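Side-chain contacts in putative TRAP PERIPLASMIC SOLUTE BINDING PROTEIN (Haemophilus influenzae, PDB 4PBQ), which binds L-gulonate and probably serves as the periplasmic solute-binding component of a TRAP transporter: residues A[111-114]-A[115-118]; A[278-282]-A[283-287]. All blocks are in the same frame, centred on the assembly; numbering follows the deposited sequence.

Contact 1: A[111-114]-A[115-118]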
loop_
_atom_site.group_PDB
_atom_site.type_symbol
_atom_site.label_atom_id
_atom_site.label_comp_id
_atom_site.label_asym_id
_atom_site.label_seq_id
_atom_site.Cartn_x
_atom_site.Cartn_y
_atom_site.Cartn_z
ATOM N N ASP A 111 -8.157 9.918 -7.928
ATOM C CA ASP A 111 -7.308 9.256 -8.910
ATOM C C ASP A 111 -5.851 9.266 -8.439
ATOM O O ASP A 111 -5.538 9.824 -7.384
ATOM C CB ASP A 111 -7.460 9.887 -10.308
ATOM C CG ASP A 111 -7.200 11.393 -10.334
ATOM O OD1 ASP A 111 -6.329 11.900 -9.593
ATOM O OD2 ASP A 111 -7.871 12.087 -11.142
ATOM N N ASN A 112 -4.979 8.632 -9.211
ATOM C CA ASN A 112 -3.570 8.513 -8.835
ATOM C C ASN A 112 -2.898 9.880 -8.635
ATOM O O ASN A 112 -2.156 10.079 -7.668
ATOM C CB ASN A 112 -2.780 7.746 -9.890
ATOM C CG ASN A 112 -3.136 6.275 -9.947
ATOM O OD1 ASN A 112 -3.490 5.660 -8.938
ATOM N ND2 ASN A 112 -3.018 5.692 -11.130
ATOM N N GLN A 113 -3.154 10.815 -9.553
ATOM C CA GLN A 113 -2.508 12.113 -9.465
ATOM C C GLN A 113 -2.942 12.867 -8.199
ATOM O O GLN A 113 -2.132 13.533 -7.571
ATOM C CB GLN A 113 -2.720 12.931 -10.745
ATOM C CG GLN A 113 -1.719 12.567 -11.858
ATOM C CD GLN A 113 -0.257 12.928 -11.510
ATOM O OE1 GLN A 113 0.018 13.983 -10.926
ATOM N NE2 GLN A 113 0.680 12.047 -11.869
ATOM N N GLU A 114 -4.207 12.742 -7.805
ATOM C CA GLU A 114 -4.651 13.399 -6.570
ATOM C C GLU A 114 -4.039 12.743 -5.320
ATOM O O GLU A 114 -3.672 13.440 -4.365
ATOM C CB GLU A 114 -6.184 13.406 -6.468
ATOM C CG GLU A 114 -6.716 14.035 -5.172
ATOM C CD GLU A 114 -8.195 14.307 -5.245
ATOM O OE1 GLU A 114 -8.568 15.361 -5.825
ATOM O OE2 GLU A 114 -8.988 13.469 -4.752
ATOM N N ALA A 115 -3.925 11.411 -5.323
ATOM C CA ALA A 115 -3.279 10.716 -4.225
ATOM C C ALA A 115 -1.845 11.224 -4.076
ATOM O O ALA A 115 -1.384 11.483 -2.959
ATOM C CB ALA A 115 -3.300 9.200 -4.439
ATOM N N LYS A 116 -1.157 11.399 -5.203
ATOM C CA LYS A 116 0.240 11.795 -5.176
ATOM C C LYS A 116 0.323 13.224 -4.624
ATOM O O LYS A 116 1.173 13.541 -3.807
ATOM C CB LYS A 116 0.840 11.718 -6.586
ATOM C CG LYS A 116 2.306 12.125 -6.690
ATOM C CD LYS A 116 2.787 11.965 -8.136
ATOM C CE LYS A 116 4.261 12.301 -8.297
ATOM N NZ LYS A 116 4.512 13.763 -8.253
ATOM N N LYS A 117 -0.582 14.081 -5.085
ATOM C CA LYS A 117 -0.588 15.477 -4.680
ATOM C C LYS A 117 -0.776 15.616 -3.182
ATOM O O LYS A 117 -0.054 16.382 -2.527
ATOM C CB LYS A 117 -1.679 16.238 -5.433
ATOM C CG LYS A 117 -1.689 17.729 -5.206
ATOM C CD LYS A 117 -2.858 18.377 -5.957
ATOM C CE LYS A 117 -2.799 19.901 -5.857
ATOM N NZ LYS A 117 -3.925 20.491 -6.614
ATOM N N VAL A 118 -1.736 14.882 -2.629
ATOM C CA VAL A 118 -1.965 14.949 -1.196
ATOM C C VAL A 118 -0.784 14.349 -0.413
ATOM O O VAL A 118 -0.408 14.864 0.632
ATOM C CB VAL A 118 -3.248 14.224 -0.790
ATOM C CG1 VAL A 118 -3.326 14.115 0.710
ATOM C CG2 VAL A 118 -4.466 14.959 -1.350
#
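Asp-111 and Ala-115 meet where helix 112-119 opens, Ala-115 N donating to Asp-111 O at 3.1 Å, and the carboxylate of Asp-111 completes the start. The first turn of a helix has amide N-H groups with no preceding carbonyl to receive them, and Asp-111 provides the textbook remedy, an N-cap. Its first torsion (chi1 55°) swings the carboxylate back over the turn, where OD1 takes the N-H of Glu-114 at 2.9 Å, nearly in line with the C-O bond of the acid. Backbone and side chain of one residue thus hold two successive amides, and the negative charge would probably suit the positive end of the helix dipole.

The i to i+4 pattern begun by Ala-115 continues with Lys-116 N to Asn-112 O, Lys-117 N to Gln-113 O and Val-118 N to Glu-114 O, each near 3.0 Å. The side chains start out against the carbonyl oxygens of the preceding turn, Lys-117 CB lying 3.5 Å from Gln-113 O. Val-118 lays CG2 against Glu-114 O at 3.5 Å, because CG1 stands anti to the backbone N (chi1 170°) and leaves CG2 beside that nitrogen. The amide NE2 of Gln-113 comes alongside the straight inner part of the Lys-116 chain, 4.3 Å from CD, a loose van der Waals touch. The charged ends go elsewhere: Lys-116 to Glu-120, Lys-117 to the C-terminal carboxylate of Lys-327, and Glu-114 OE2 back to Lys-110 N.

Around this short helix, Ala-115 rests on Phe-231 of strand 231-239, and Asn-112 packs against Met-143 and Phe-146 of strand 136-151. Helix 248-281 flanks it with Ile-270, touched by Asn-112 and Gln-113, Trp-266, touched by Lys-116, and Glu-273, which accepts from Asn-112 ND2.

Contact 2: A[278-282]-A[283-287]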
loop_
_atom_site.group_PDB
_atom_site.type_symbol
_atom_site.label_atom_id
_atom_site.label_comp_id
_atom_site.label_asym_id
_atom_site.label_seq_id
_atom_site.Cartn_x
_atom_site.Cartn_y
_atom_site.Cartn_z
ATOM N N ASP A 278 -4.303 -3.745 -19.292
ATOM C CA ASP A 278 -4.436 -4.294 -20.631
ATOM C C ASP A 278 -4.089 -5.790 -20.653
ATOM O O ASP A 278 -4.795 -6.584 -21.274
ATOM C CB ASP A 278 -3.537 -3.536 -21.595
ATOM C CG ASP A 278 -3.813 -3.885 -23.052
ATOM O OD1 ASP A 278 -4.948 -3.644 -23.503
ATOM O OD2 ASP A 278 -2.904 -4.411 -23.720
ATOM N N TYR A 279 -2.986 -6.145 -19.993
ATOM C CA TYR A 279 -2.556 -7.535 -19.868
ATOM C C TYR A 279 -3.687 -8.414 -19.312
ATOM O O TYR A 279 -4.010 -9.481 -19.863
ATOM C CB TYR A 279 -1.329 -7.620 -18.947
ATOM C CG TYR A 279 -0.787 -9.024 -18.754
ATOM C CD1 TYR A 279 -1.366 -9.889 -17.831
ATOM C CD2 TYR A 279 0.308 -9.462 -19.466
ATOM C CE1 TYR A 279 -0.897 -11.158 -17.658
ATOM C CE2 TYR A 279 0.793 -10.742 -19.294
ATOM C CZ TYR A 279 0.186 -11.582 -18.389
ATOM O OH TYR A 279 0.647 -12.864 -18.198
ATOM N N LEU A 280 -4.271 -7.974 -18.205
ATOM C CA LEU A 280 -5.312 -8.754 -17.543
ATOM C C LEU A 280 -6.584 -8.857 -18.386
ATOM O O LEU A 280 -7.279 -9.870 -18.354
ATOM C CB LEU A 280 -5.615 -8.162 -16.168
ATOM C CG LEU A 280 -4.442 -8.334 -15.197
ATOM C CD1 LEU A 280 -4.650 -7.558 -13.903
ATOM C CD2 LEU A 280 -4.231 -9.816 -14.884
ATOM N N ALA A 281 -6.855 -7.844 -19.189
ATOM C CA ALA A 281 -7.957 -7.946 -20.143
ATOM C C ALA A 281 -7.736 -9.062 -21.167
ATOM O O ALA A 281 -8.685 -9.594 -21.741
ATOM C CB ALA A 281 -8.163 -6.625 -20.855
ATOM N N LYS A 282 -6.483 -9.409 -21.401
ATOM C CA LYS A 282 -6.153 -10.243 -22.558
ATOM C C LYS A 282 -5.633 -11.631 -22.179
ATOM O O LYS A 282 -5.148 -12.369 -23.041
ATOM C CB LYS A 282 -5.126 -9.498 -23.439
ATOM C CG LYS A 282 -5.748 -8.277 -24.125
ATOM C CD LYS A 282 -4.723 -7.371 -24.768
ATOM C CE LYS A 282 -5.405 -6.261 -25.579
ATOM N NZ LYS A 282 -4.448 -5.258 -26.090
ATOM N N HIS A 283 -5.799 -12.011 -20.917
ATOM C CA HIS A 283 -5.335 -13.318 -20.462
ATOM C C HIS A 283 -6.434 -14.113 -19.777
ATOM O O HIS A 283 -6.148 -14.949 -18.924
ATOM C CB HIS A 283 -4.131 -13.189 -19.533
ATOM C CG HIS A 283 -2.854 -12.869 -20.258
ATOM N ND1 HIS A 283 -2.583 -11.617 -20.757
ATOM C CD2 HIS A 283 -1.793 -13.644 -20.589
ATOM C CE1 HIS A 283 -1.411 -11.627 -21.365
ATOM N NE2 HIS A 283 -0.913 -12.850 -21.286
ATOM N N GLY A 284 -7.678 -13.821 -20.136
ATOM C CA GLY A 284 -8.807 -14.626 -19.708
ATOM C C GLY A 284 -9.596 -14.049 -18.548
ATOM O O GLY A 284 -10.696 -14.522 -18.279
ATOM N N ASN A 285 -9.059 -13.058 -17.838
ATOM C CA ASN A 285 -9.824 -12.465 -16.729
ATOM C C ASN A 285 -10.956 -11.596 -17.251
ATOM O O ASN A 285 -10.844 -11.011 -18.321
ATOM C CB ASN A 285 -8.937 -11.637 -15.800
ATOM C CG ASN A 285 -7.866 -12.461 -15.133
ATOM O OD1 ASN A 285 -6.737 -12.558 -15.631
ATOM N ND2 ASN A 285 -8.207 -13.073 -14.005
ATOM N N GLU A 286 -12.047 -11.529 -16.498
ATOM C CA GLU A 286 -13.157 -10.638 -16.829
ATOM C C GLU A 286 -13.140 -9.442 -15.901
ATOM O O GLU A 286 -13.330 -9.572 -14.683
ATOM C CB GLU A 286 -14.471 -11.387 -16.729
ATOM C CG GLU A 286 -14.431 -12.689 -17.474
ATOM C CD GLU A 286 -15.662 -12.910 -18.314
ATOM O OE1 GLU A 286 -16.748 -12.426 -17.905
ATOM O OE2 GLU A 286 -15.532 -13.568 -19.374
ATOM N N ILE A 287 -12.893 -8.273 -16.479
ATOM C CA ILE A 287 -12.807 -7.043 -15.715
ATOM C C ILE A 287 -14.177 -6.379 -15.722
ATOM O O ILE A 287 -14.741 -6.097 -16.771
ATOM C CB ILE A 287 -11.753 -6.085 -16.303
ATOM C CG1 ILE A 287 -10.338 -6.648 -16.068
ATOM C CG2 ILE A 287 -11.827 -4.744 -15.628
ATOM C CD1 ILE A 287 -9.216 -5.663 -16.376
HETATM O O HOH W 1 -11.238 -9.806 -20.917
#
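With CG anti to the backbone N (chi1 -179°), Tyr-279 reaches along the last turn of helix 248-281, while the imidazole of His-283, with chi1 -75°, turns back over it, and the two rings form an offset face-to-face stack. This is an aromatic i to i+4 pair at a helix C-terminus, where the chain leaves for strand 286-288. The centroids lie 3.6 Å apart and the planes diverge by only 13°. Contact is not centred equally: Tyr-279 CZ sits over the middle of the imidazole, whereas His-283 CE1 lies over the rim of the phenol ring, 3.2 Å from Tyr-279 CE2.

The same imidazole also ties itself to the helix end. His-283 ND1 donates to Tyr-279 O at 2.7 Å, with the acceptor close to the imidazole plane, and Lys-282 N reaches that oxygen from the opposite face of the carbonyl. Two donors therefore grip one carbonyl of the last turn, and stack plus bond together fix the rotation of the His-283 ring. Tyr-279 is held from outside as well, by a hydrogen bond between its OH and that of Tyr-218 and a cation-pi contact with Lys-213.

Lys-282 runs back along the helix to a salt bridge with Asp-278, NZ to OD2 at 3.0 Å. Gly-284, with a positive phi, carries the chain round, and Asn-285 CB then packs on Leu-280 O. Across the mouth of the turn, one water donates to both Ala-281 O, at 2.7 Å, and Asn-285 O, at 2.9 Å.

In the fold
Along the chain, contact 1 comes first and closes well before contact 2 opens; their centres lie 26 Å apart, their nearest atoms about 13 Å, and they do not touch. What joins them is helix 248-281: its second half meets the helix of contact 1 through Trp-266, Ile-270 and Glu-273, and its last turn is the start of contact 2. Contact 1 packs on the mixed sheet at strands 136-151 and 231-239, whereas contact 2 runs into it, its strand 286-288 pairing with 223-225. One contact thus illustrates how a helix begins and the other how one ends. Ala-115 of contact 1 stands about 13 Å from L-gulonate, so that contact belongs to the scaffold rather than the pocket.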